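Local coordinates for nisin biosynthesis protein NisC (Lactococcus lactis subsp. lactis, PDB 2G0D) that cyclises the dehydrated nisin precursor peptide, probably forming its thioether rings at a zinc site inside an alpha toroid, at residues T32-G36 / G371-G375; P38-L42 / G87-I92; E240-L244 / E260-V266. All blocks are in the same frame, centred on the assembly; numbering follows the deposited sequence.

Contact 1: T32-G36 / G371-G375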
ATOM      1  N   THR A  32      14.004  -3.666  -4.478  1.00 33.20           N
ATOM      2  CA  THR A  32      12.566  -3.641  -4.201  1.00 32.43           C
ATOM      3  C   THR A  32      12.221  -2.550  -3.196  1.00 31.97           C
ATOM      4  O   THR A  32      13.002  -2.244  -2.302  1.00 31.63           O
ATOM      5  CB  THR A  32      12.071  -4.995  -3.624  1.00 32.22           C
ATOM      6  OG1 THR A  32      12.621  -5.187  -2.308  1.00 30.11           O
ATOM      7  CG2 THR A  32      12.473  -6.170  -4.540  1.00 32.55           C
ATOM      8  N   LEU A  33      11.031  -1.977  -3.326  1.00 32.31           N
ATOM      9  CA  LEU A  33      10.492  -1.119  -2.265  1.00 31.71           C
ATOM     10  C   LEU A  33      10.342  -1.905  -0.950  1.00 32.23           C
ATOM     11  O   LEU A  33      10.653  -1.381   0.132  1.00 32.91           O
ATOM     12  CB  LEU A  33       9.157  -0.494  -2.690  1.00 31.67           C
ATOM     13  CG  LEU A  33       8.364   0.325  -1.644  1.00 32.34           C
ATOM     14  CD1 LEU A  33       9.214   1.452  -0.975  1.00 30.24           C
ATOM     15  CD2 LEU A  33       7.087   0.902  -2.281  1.00 31.30           C
ATOM     16  N   SER A  34       9.910  -3.163  -1.048  1.00 31.93           N
ATOM     17  CA  SER A  34       9.604  -3.978   0.135  1.00 32.48           C
ATOM     18  C   SER A  34      10.724  -4.048   1.124  1.00 32.14           C
ATOM     19  O   SER A  34      10.480  -3.861   2.326  1.00 31.92           O
ATOM     20  CB  SER A  34       9.272  -5.424  -0.248  1.00 31.83           C
ATOM     21  OG  SER A  34       8.019  -5.454  -0.856  1.00 36.57           O
ATOM     22  N   THR A  35      11.927  -4.370   0.624  1.00 30.76           N
ATOM     23  CA  THR A  35      13.076  -4.698   1.483  1.00 31.29           C
ATOM     24  C   THR A  35      14.381  -4.000   1.089  1.00 30.38           C
ATOM     25  O   THR A  35      15.369  -4.096   1.807  1.00 30.97           O
ATOM     26  CB  THR A  35      13.384  -6.228   1.486  1.00 30.97           C
ATOM     27  OG1 THR A  35      13.613  -6.651   0.140  1.00 32.20           O
ATOM     28  CG2 THR A  35      12.219  -7.051   2.080  1.00 31.87           C
ATOM     29  N   GLY A  36      14.399  -3.317  -0.046  1.00 29.71           N
ATOM     30  CA  GLY A  36      15.662  -2.847  -0.607  1.00 28.74           C
ATOM     31  C   GLY A  36      15.802  -1.338  -0.674  1.00 28.54           C
ATOM     32  O   GLY A  36      15.141  -0.595   0.078  1.00 28.02           O
ATOM     33  N   GLY A 371      14.329  -2.694   5.829  1.00 33.42           N
ATOM     34  CA  GLY A 371      13.491  -2.228   4.735  1.00 32.71           C
ATOM     35  C   GLY A 371      12.149  -1.619   5.133  1.00 32.28           C
ATOM     36  O   GLY A 371      11.751  -1.607   6.314  1.00 32.18           O
ATOM     37  N   PHE A 372      11.439  -1.146   4.117  1.00 30.84           N
ATOM     38  CA  PHE A 372      10.282  -0.305   4.321  1.00 29.31           C
ATOM     39  C   PHE A 372       9.121  -1.059   4.921  1.00 29.86           C
ATOM     40  O   PHE A 372       8.566  -0.660   5.962  1.00 28.72           O
ATOM     41  CB  PHE A 372       9.849   0.306   2.991  1.00 28.52           C
ATOM     42  CG  PHE A 372       8.517   0.987   3.061  1.00 28.05           C
ATOM     43  CD1 PHE A 372       8.351   2.133   3.845  1.00 26.27           C
ATOM     44  CD2 PHE A 372       7.414   0.473   2.359  1.00 26.64           C
ATOM     45  CE1 PHE A 372       7.096   2.756   3.916  1.00 29.55           C
ATOM     46  CE2 PHE A 372       6.183   1.066   2.449  1.00 27.11           C
ATOM     47  CZ  PHE A 372       6.020   2.218   3.212  1.00 27.57           C
ATOM     48  N   LEU A 373       8.766  -2.171   4.275  1.00 29.38           N
ATOM     49  CA  LEU A 373       7.485  -2.780   4.530  1.00 30.55           C
ATOM     50  C   LEU A 373       7.439  -3.441   5.912  1.00 30.61           C
ATOM     51  O   LEU A 373       6.445  -3.328   6.650  1.00 30.43           O
ATOM     52  CB  LEU A 373       7.118  -3.754   3.381  1.00 29.75           C
ATOM     53  CG  LEU A 373       5.716  -4.363   3.395  1.00 32.53           C
ATOM     54  CD1 LEU A 373       4.603  -3.303   3.471  1.00 31.40           C
ATOM     55  CD2 LEU A 373       5.485  -5.313   2.198  1.00 30.82           C
ATOM     56  N   GLU A 374       8.515  -4.134   6.258  1.00 30.57           N
ATOM     57  CA  GLU A 374       8.565  -4.845   7.533  1.00 31.21           C
ATOM     58  C   GLU A 374       9.663  -4.339   8.440  1.00 30.63           C
ATOM     59  O   GLU A 374       9.663  -4.632   9.642  1.00 30.38           O
ATOM     60  CB  GLU A 374       8.738  -6.354   7.295  1.00 30.89           C
ATOM     61  CG  GLU A 374       7.558  -6.929   6.517  1.00 32.98           C
ATOM     62  CD  GLU A 374       7.368  -8.416   6.722  1.00 35.62           C
ATOM     63  OE1 GLU A 374       8.255  -9.055   7.294  1.00 37.67           O
ATOM     64  OE2 GLU A 374       6.316  -8.946   6.317  1.00 37.75           O
ATOM     65  N   GLY A 375      10.592  -3.581   7.856  1.00 30.17           N
ATOM     66  CA  GLY A 375      11.866  -3.297   8.511  1.00 30.50           C
ATOM     67  C   GLY A 375      11.826  -1.996   9.281  1.00 30.14           C
ATOM     68  O   GLY A 375      10.805  -1.282   9.283  1.00 31.16           O
TER
HETATM   69  O   HOH W   1      12.819  -0.956   1.541  1.00 23.97           O
HETATM   70  O   HOH W   2      10.778  -4.945   4.730  1.00 37.76           O

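Contact 2: P38-L42 / G87-I92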
ATOM      1  N   PRO A  38      15.044   1.363  -2.676  1.00 28.36           N
ATOM      2  CA  PRO A  38      13.959   2.331  -2.781  1.00 28.02           C
ATOM      3  C   PRO A  38      13.346   2.758  -1.425  1.00 27.90           C
ATOM      4  O   PRO A  38      13.094   3.955  -1.224  1.00 27.19           O
ATOM      5  CB  PRO A  38      12.941   1.593  -3.666  1.00 27.93           C
ATOM      6  CG  PRO A  38      13.833   0.743  -4.572  1.00 27.71           C
ATOM      7  CD  PRO A  38      14.851   0.214  -3.599  1.00 28.23           C
ATOM      8  N   GLY A  39      13.110   1.812  -0.512  1.00 27.87           N
ATOM      9  CA  GLY A  39      12.625   2.146   0.861  1.00 27.23           C
ATOM     10  C   GLY A  39      13.633   2.972   1.651  1.00 27.77           C
ATOM     11  O   GLY A  39      13.276   3.922   2.359  1.00 26.95           O
ATOM     12  N   ILE A  40      14.915   2.650   1.475  1.00 28.06           N
ATOM     13  CA  ILE A  40      15.983   3.390   2.124  1.00 28.59           C
ATOM     14  C   ILE A  40      16.106   4.829   1.603  1.00 29.20           C
ATOM     15  O   ILE A  40      16.248   5.765   2.400  1.00 29.79           O
ATOM     16  CB  ILE A  40      17.341   2.662   1.962  1.00 28.64           C
ATOM     17  CG1 ILE A  40      17.227   1.206   2.437  1.00 28.97           C
ATOM     18  CG2 ILE A  40      18.427   3.373   2.740  1.00 29.42           C
ATOM     19  CD1 ILE A  40      16.619   1.004   3.840  1.00 25.94           C
ATOM     20  N   ILE A  41      16.062   4.986   0.274  1.00 28.31           N
ATOM     21  CA  ILE A  41      16.049   6.285  -0.384  1.00 27.63           C
ATOM     22  C   ILE A  41      14.889   7.131   0.155  1.00 28.03           C
ATOM     23  O   ILE A  41      15.092   8.299   0.455  1.00 27.68           O
ATOM     24  CB  ILE A  41      15.928   6.123  -1.938  1.00 27.73           C
ATOM     25  CG1 ILE A  41      17.243   5.560  -2.525  1.00 28.29           C
ATOM     26  CG2 ILE A  41      15.560   7.433  -2.607  1.00 25.81           C
ATOM     27  CD1 ILE A  41      17.099   4.946  -3.956  1.00 27.44           C
ATOM     28  N   LEU A  42      13.694   6.543   0.306  1.00 27.74           N
ATOM     29  CA  LEU A  42      12.530   7.297   0.859  1.00 28.29           C
ATOM     30  C   LEU A  42      12.738   7.790   2.276  1.00 28.38           C
ATOM     31  O   LEU A  42      12.488   8.959   2.571  1.00 28.03           O
ATOM     32  CB  LEU A  42      11.212   6.530   0.742  1.00 27.40           C
ATOM     33  CG  LEU A  42      10.732   6.422  -0.713  1.00 28.39           C
ATOM     34  CD1 LEU A  42       9.633   5.382  -0.870  1.00 27.84           C
ATOM     35  CD2 LEU A  42      10.254   7.803  -1.226  1.00 30.45           C
ATOM     36  N   GLY A  87       7.803   0.918  -7.736  1.00 28.75           N
ATOM     37  CA  GLY A  87       8.425   1.219  -6.419  1.00 28.81           C
ATOM     38  C   GLY A  87       9.728   2.003  -6.537  1.00 28.94           C
ATOM     39  O   GLY A  87       9.994   2.915  -5.750  1.00 29.82           O
ATOM     40  N   ILE A  88      10.549   1.656  -7.522  1.00 28.38           N
ATOM     41  CA  ILE A  88      11.781   2.391  -7.772  1.00 27.75           C
ATOM     42  C   ILE A  88      11.476   3.820  -8.210  1.00 28.10           C
ATOM     43  O   ILE A  88      12.077   4.781  -7.691  1.00 28.30           O
ATOM     44  CB  ILE A  88      12.678   1.687  -8.831  1.00 28.04           C
ATOM     45  CG1 ILE A  88      13.033   0.262  -8.375  1.00 25.41           C
ATOM     46  CG2 ILE A  88      13.934   2.515  -9.086  1.00 26.68           C
ATOM     47  CD1 ILE A  88      13.690  -0.619  -9.461  1.00 28.09           C
ATOM     48  N   ALA A  89      10.535   3.967  -9.151  1.00 27.84           N
ATOM     49  CA  ALA A  89      10.098   5.296  -9.595  1.00 27.46           C
ATOM     50  C   ALA A  89       9.486   6.121  -8.468  1.00 27.48           C
ATOM     51  O   ALA A  89       9.787   7.312  -8.357  1.00 28.08           O
ATOM     52  CB  ALA A  89       9.145   5.199 -10.783  1.00 26.48           C
ATOM     53  N   LEU A  90       8.614   5.520  -7.654  1.00 26.72           N
ATOM     54  CA  LEU A  90       8.062   6.237  -6.505  1.00 26.87           C
ATOM     55  C   LEU A  90       9.163   6.782  -5.599  1.00 27.23           C
ATOM     56  O   LEU A  90       9.072   7.940  -5.120  1.00 27.68           O
ATOM     57  CB  LEU A  90       7.116   5.344  -5.665  1.00 27.11           C
ATOM     58  CG  LEU A  90       6.363   6.047  -4.509  1.00 25.84           C
ATOM     59  CD1 LEU A  90       5.332   7.001  -5.063  1.00 23.39           C
ATOM     60  CD2 LEU A  90       5.729   5.030  -3.606  1.00 27.75           C
ATOM     61  N   SER A  91      10.206   5.964  -5.364  1.00 26.48           N
ATOM     62  CA  SER A  91      11.262   6.335  -4.420  1.00 25.66           C
ATOM     63  C   SER A  91      12.072   7.587  -4.847  1.00 27.30           C
ATOM     64  O   SER A  91      12.677   8.280  -3.989  1.00 26.29           O
ATOM     65  CB  SER A  91      12.166   5.141  -4.114  1.00 26.01           C
ATOM     66  OG  SER A  91      13.065   4.836  -5.184  1.00 23.19           O
ATOM     67  N   ILE A  92      12.057   7.908  -6.154  1.00 28.05           N
ATOM     68  CA  ILE A  92      12.794   9.082  -6.659  1.00 29.23           C
ATOM     69  C   ILE A  92      11.905  10.152  -7.308  1.00 29.61           C
ATOM     70  O   ILE A  92      12.388  11.170  -7.801  1.00 30.31           O
ATOM     71  CB  ILE A  92      13.931   8.678  -7.652  1.00 29.55           C
ATOM     72  CG1 ILE A  92      13.335   8.133  -8.964  1.00 30.57           C
ATOM     73  CG2 ILE A  92      14.891   7.657  -7.017  1.00 28.92           C
ATOM     74  CD1 ILE A  92      14.385   7.738 -10.008  1.00 29.89           C
TER

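Contact 3: E240-L244 / E260-V266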
ATOM      1  N   GLU A 240     -20.206  -4.234   3.410  1.00 34.19           N
ATOM      2  CA  GLU A 240     -21.366  -4.025   4.265  1.00 35.10           C
ATOM      3  C   GLU A 240     -22.096  -5.337   4.525  1.00 35.47           C
ATOM      4  O   GLU A 240     -22.584  -5.567   5.639  1.00 35.49           O
ATOM      5  CB  GLU A 240     -22.345  -2.992   3.650  1.00 35.29           C
ATOM      6  CG  GLU A 240     -21.906  -1.518   3.774  1.00 35.33           C
ATOM      7  CD  GLU A 240     -21.836  -1.043   5.229  1.00 36.02           C
ATOM      8  OE1 GLU A 240     -22.828  -0.467   5.733  1.00 35.44           O
ATOM      9  OE2 GLU A 240     -20.782  -1.256   5.875  1.00 36.01           O
ATOM     10  N   LYS A 241     -22.165  -6.195   3.506  1.00 36.09           N
ATOM     11  CA  LYS A 241     -22.931  -7.439   3.630  1.00 36.78           C
ATOM     12  C   LYS A 241     -22.229  -8.447   4.533  1.00 36.48           C
ATOM     13  O   LYS A 241     -22.867  -9.075   5.378  1.00 36.29           O
ATOM     14  CB  LYS A 241     -23.225  -8.079   2.266  1.00 37.32           C
ATOM     15  CG  LYS A 241     -24.536  -8.903   2.224  1.00 38.65           C
ATOM     16  CD  LYS A 241     -25.756  -7.975   1.988  1.00 41.18           C
ATOM     17  CE  LYS A 241     -27.050  -8.736   1.724  1.00 41.80           C
ATOM     18  NZ  LYS A 241     -27.637  -9.347   2.970  1.00 43.69           N
ATOM     19  N   PHE A 242     -20.919  -8.593   4.358  1.00 35.99           N
ATOM     20  CA  PHE A 242     -20.190  -9.655   5.047  1.00 35.18           C
ATOM     21  C   PHE A 242     -19.506  -9.222   6.363  1.00 34.59           C
ATOM     22  O   PHE A 242     -18.814 -10.030   6.998  1.00 34.77           O
ATOM     23  CB  PHE A 242     -19.246 -10.381   4.082  1.00 35.21           C
ATOM     24  CG  PHE A 242     -19.970 -11.182   3.011  1.00 35.91           C
ATOM     25  CD1 PHE A 242     -20.095 -10.689   1.715  1.00 35.71           C
ATOM     26  CD2 PHE A 242     -20.533 -12.430   3.306  1.00 36.16           C
ATOM     27  CE1 PHE A 242     -20.768 -11.437   0.723  1.00 36.73           C
ATOM     28  CE2 PHE A 242     -21.214 -13.170   2.332  1.00 36.19           C
ATOM     29  CZ  PHE A 242     -21.326 -12.669   1.040  1.00 36.19           C
ATOM     30  N   GLU A 243     -19.710  -7.966   6.773  1.00 33.94           N
ATOM     31  CA  GLU A 243     -19.225  -7.481   8.076  1.00 33.52           C
ATOM     32  C   GLU A 243     -19.718  -8.392   9.202  1.00 33.22           C
ATOM     33  O   GLU A 243     -20.895  -8.792   9.216  1.00 32.99           O
ATOM     34  CB  GLU A 243     -19.677  -6.053   8.359  1.00 32.88           C
ATOM     35  CG  GLU A 243     -19.154  -5.533   9.685  1.00 33.20           C
ATOM     36  CD  GLU A 243     -19.640  -4.128  10.048  1.00 34.84           C
ATOM     37  OE1 GLU A 243     -20.383  -3.492   9.266  1.00 35.89           O
ATOM     38  OE2 GLU A 243     -19.266  -3.659  11.144  1.00 36.86           O
ATOM     39  N   LEU A 244     -18.821  -8.734  10.127  1.00 32.85           N
ATOM     40  CA  LEU A 244     -19.214  -9.554  11.282  1.00 32.95           C
ATOM     41  C   LEU A 244     -20.075  -8.748  12.256  1.00 33.11           C
ATOM     42  O   LEU A 244     -20.147  -7.513  12.194  1.00 32.64           O
ATOM     43  CB  LEU A 244     -18.005 -10.193  11.976  1.00 32.00           C
ATOM     44  CG  LEU A 244     -17.137 -11.090  11.089  1.00 32.12           C
ATOM     45  CD1 LEU A 244     -15.879 -11.584  11.837  1.00 29.66           C
ATOM     46  CD2 LEU A 244     -17.957 -12.258  10.535  1.00 32.66           C
ATOM     47  N   GLU A 260     -20.400 -19.109   1.177  1.00 38.61           N
ATOM     48  CA  GLU A 260     -20.731 -17.933   1.973  1.00 38.37           C
ATOM     49  C   GLU A 260     -21.208 -16.788   1.080  1.00 38.75           C
ATOM     50  O   GLU A 260     -22.186 -16.103   1.407  1.00 38.40           O
ATOM     51  CB  GLU A 260     -19.527 -17.490   2.806  1.00 38.13           C
ATOM     52  CG  GLU A 260     -19.014 -18.559   3.761  1.00 37.82           C
ATOM     53  CD  GLU A 260     -17.887 -18.064   4.637  1.00 37.10           C
ATOM     54  OE1 GLU A 260     -16.847 -17.653   4.086  1.00 34.79           O
ATOM     55  OE2 GLU A 260     -18.044 -18.092   5.882  1.00 37.54           O
ATOM     56  N   LEU A 261     -20.510 -16.590  -0.039  1.00 39.25           N
ATOM     57  CA  LEU A 261     -20.893 -15.597  -1.040  1.00 40.41           C
ATOM     58  C   LEU A 261     -22.266 -15.920  -1.646  1.00 41.63           C
ATOM     59  O   LEU A 261     -23.111 -15.029  -1.792  1.00 41.89           O
ATOM     60  CB  LEU A 261     -19.819 -15.499  -2.139  1.00 40.23           C
ATOM     61  CG  LEU A 261     -18.445 -14.950  -1.718  1.00 39.05           C
ATOM     62  CD1 LEU A 261     -17.361 -15.233  -2.744  1.00 37.16           C
ATOM     63  CD2 LEU A 261     -18.551 -13.469  -1.470  1.00 39.86           C
ATOM     64  N   LYS A 262     -22.485 -17.193  -1.984  1.00 42.70           N
ATOM     65  CA  LYS A 262     -23.775 -17.643  -2.525  1.00 44.08           C
ATOM     66  C   LYS A 262     -24.892 -17.447  -1.504  1.00 44.67           C
ATOM     67  O   LYS A 262     -25.965 -16.970  -1.845  1.00 44.68           O
ATOM     68  CB  LYS A 262     -23.711 -19.109  -2.963  1.00 44.04           C
ATOM     69  CG  LYS A 262     -22.865 -19.359  -4.213  1.00 44.70           C
ATOM     70  CD  LYS A 262     -22.990 -20.812  -4.726  1.00 44.60           C
ATOM     71  CE  LYS A 262     -24.329 -21.067  -5.422  1.00 45.23           C
ATOM     72  NZ  LYS A 262     -24.419 -22.426  -6.032  1.00 44.88           N
ATOM     73  N   LYS A 263     -24.621 -17.791  -0.245  1.00 45.71           N
ATOM     74  CA  LYS A 263     -25.595 -17.602   0.830  1.00 46.86           C
ATOM     75  C   LYS A 263     -25.835 -16.125   1.162  1.00 47.03           C
ATOM     76  O   LYS A 263     -26.938 -15.746   1.557  1.00 46.78           O
ATOM     77  CB  LYS A 263     -25.196 -18.397   2.090  1.00 47.22           C
ATOM     78  CG  LYS A 263     -26.269 -18.350   3.188  1.00 49.21           C
ATOM     79  CD  LYS A 263     -26.548 -19.694   3.865  1.00 52.29           C
ATOM     80  CE  LYS A 263     -25.627 -19.942   5.060  1.00 53.93           C
ATOM     81  NZ  LYS A 263     -25.039 -18.668   5.588  1.00 55.01           N
ATOM     82  N   GLU A 264     -24.795 -15.307   0.982  1.00 47.81           N
ATOM     83  CA  GLU A 264     -24.775 -13.889   1.383  1.00 48.60           C
ATOM     84  C   GLU A 264     -24.673 -13.700   2.907  1.00 48.20           C
ATOM     85  O   GLU A 264     -24.954 -12.614   3.420  1.00 48.40           O
ATOM     86  CB  GLU A 264     -25.966 -13.097   0.819  1.00 48.80           C
ATOM     87  CG  GLU A 264     -26.019 -12.948  -0.706  1.00 50.14           C
ATOM     88  CD  GLU A 264     -27.442 -12.715  -1.211  1.00 50.80           C
ATOM     89  OE1 GLU A 264     -28.294 -12.266  -0.409  1.00 53.64           O
ATOM     90  OE2 GLU A 264     -27.718 -12.991  -2.405  1.00 53.28           O
ATOM     91  N   LYS A 265     -24.290 -14.756   3.623  1.00 47.81           N
ATOM     92  CA  LYS A 265     -23.853 -14.614   5.012  1.00 47.89           C
ATOM     93  C   LYS A 265     -22.498 -15.288   5.190  1.00 47.43           C
ATOM     94  O   LYS A 265     -22.133 -16.170   4.413  1.00 47.55           O
ATOM     95  CB  LYS A 265     -24.821 -15.240   6.034  1.00 47.76           C
ATOM     96  CG  LYS A 265     -26.255 -15.476   5.630  1.00 48.52           C
ATOM     97  CD  LYS A 265     -26.940 -16.272   6.749  1.00 48.78           C
ATOM     98  CE  LYS A 265     -28.264 -16.889   6.325  1.00 50.16           C
ATOM     99  NZ  LYS A 265     -29.372 -15.893   6.357  1.00 51.74           N
ATOM    100  N   VAL A 266     -21.760 -14.872   6.218  1.00 46.83           N
ATOM    101  CA  VAL A 266     -20.655 -15.670   6.743  1.00 46.37           C
ATOM    102  C   VAL A 266     -21.227 -17.004   7.268  1.00 46.25           C
ATOM    103  O   VAL A 266     -22.311 -17.033   7.872  1.00 45.89           O
ATOM    104  CB  VAL A 266     -19.908 -14.929   7.888  1.00 45.99           C
ATOM    105  CG1 VAL A 266     -18.791 -15.788   8.463  1.00 45.91           C
ATOM    106  CG2 VAL A 266     -19.346 -13.604   7.394  1.00 46.46           C
TER

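Contact 1: T32-G36 / G371-G375
The backbones of Ser34 and Leu373 are joined directly, Leu373 N donating to Ser34 O over 3.1 Å with an N-H...O angle of 167°, and Thr35 CA lies 4.1 Å from Gly371 CA. Since Gly371 has no side chain, the two loops can come this close. Two waters add to the seam. One donates to Leu33 O and Gly36 O and accepts from Phe372 N; the other links Ser34 O to Glu374 N, so Ser34 O accepts two bonds. Beside this polar seam, Leu33 CD1 meets Phe372 CD2 at 3.9 Å, approaching the ring obliquely. Phe372 has chi1 at 169°, its CG trans to N, which sets CD2 beside the Leu33 methyl, while its CB packs against Leu33 O at 3.4 Å. At the other end Leu373 CD2 lies 4.0 Å from Ser34 OG, a hydroxyl already bonded to Tyr82 O. Within its own loop, Thr32 OG1 accepts from Thr35 N in an ST motif. Leu373 also pairs through its backbone with Cys324, a zinc ligand, and Glu374 packs on His325, another. Direct and water-mediated hydrogen bonds between peptide groups thus hold together two loops that each lead into a helix, beside the metal site.

Contact 2: P38-L42 / G87-I92
Ser91 carries its OG between the backbone N and the carbonyl carbon (chi1 75°), which turns the hydroxyl back to its own helix; CB, set by the backbone, points to Pro38. Ile41 directs its CG2 branch away from its own N, and that methyl reaches Ser91 O, 3.3 Å away. The serine hydroxyl donates to Ile88 O at 2.7 Å, with a C=O...donor angle of 125° and OG tilted out of the carbonyl plane. This intrahelical bond satisfies the buried OG, which can then lie against the apolar Pro38 CB at 3.6 Å without needing a partner on the other helix. Ser91 CB in turn packs against Pro38 O, the carbonyl that accepts the helical bond from Leu42 N. Leu42 comes along the other flank of the serine: CG and CD2 both approach Ser91 CA, CD2 at 3.7 Å. The small Ser91 therefore fits among Pro38 and, one turn on, Ile41 and Leu42. One turn earlier on the partner helix, Pro38 CG touches Ile88 CG1 at 3.9 Å, the two side chains meeting at a slant, and Pro38 CB lies over Gly87 O. Glycine at 87 presents only backbone to the proline. The segment axes approach to 8.6 Å and run nearly parallel, at 14°, as expected of neighbouring helices in the inner layer of an alpha toroid. Around the pair, helix 53-74 packs on Ile41 through Ile60 and Ile67 and on Ile92 through Ile64. Helix 100-122 backs Ala89 and Ile92 with Leu105, Leu106 and Leu109, while Tyr146 of helix 140-147 touches Ala89 and Leu90.

Contact 3: E240-L244 / E260-V266
Phe242 fills the centre of this contact, its ring inserted between the last turn of helix 258-263 and the chain that leaves it. The site lies at the periphery of the alpha toroid, where helix 226-242 ends and the chain makes an excursion through the short strand 255-256 before returning. With CG beside the backbone N (chi1 -67°), Phe242 reaches across to Leu261, whose CD2 meets CE1 of the ring at 3.7 Å; the two side chains cross at about a right angle. Leu256 from the strand packs on both residues. Much of the ring's surroundings is nevertheless peptide: Glu260 O sits at its edge, 3.2 Å from Phe242 CE2, and Val266 N and Lys265 O also lie at the edge in the ring plane. Next to the ring, Val266 CG2 rests against Phe242 O and touches Leu244 CD2 at 3.7 Å, extending the apolar patch into the loop beyond the helix. Glu264, with positive phi at the helix end, reverses the chain so that Lys265 and Val266 return past the ring. The Glu260 carboxylate itself is engaged elsewhere: OE2 accepts from Ile267 N and Arg268 N and forms a salt bridge with Lys253. At the exposed rim Lys241 lays its CG over Glu264 O at 3.9 Å. Its chain, bent at chi2 (83°) and again at chi4, brings NZ within 4.5 Å of Glu264 OE1, nearby but beyond salt-bridge range.

From the N terminus, the chain first passes through 32-36, the opening side of contact 1, and goes directly into helix 37-45. Contact 2 closes the first loop, pairing that helix with helix 85-92 after about 45 residues. Far along the chain, contact 3 closes a short local loop between the ends of helices 226-242 and 258-263. Only at 371-375 does contact 1 close, so it encloses both others, which follow one another without crossing. Contacts 1 and 2 touch where Thr32 and Leu33 pack on Pro38, and Leu33 and Phe372 on Gly39, whereas contact 3 lies about 35 Å from contact 1 between centres, across the molecule. Contact 1 thus joins early and late parts of the toroid.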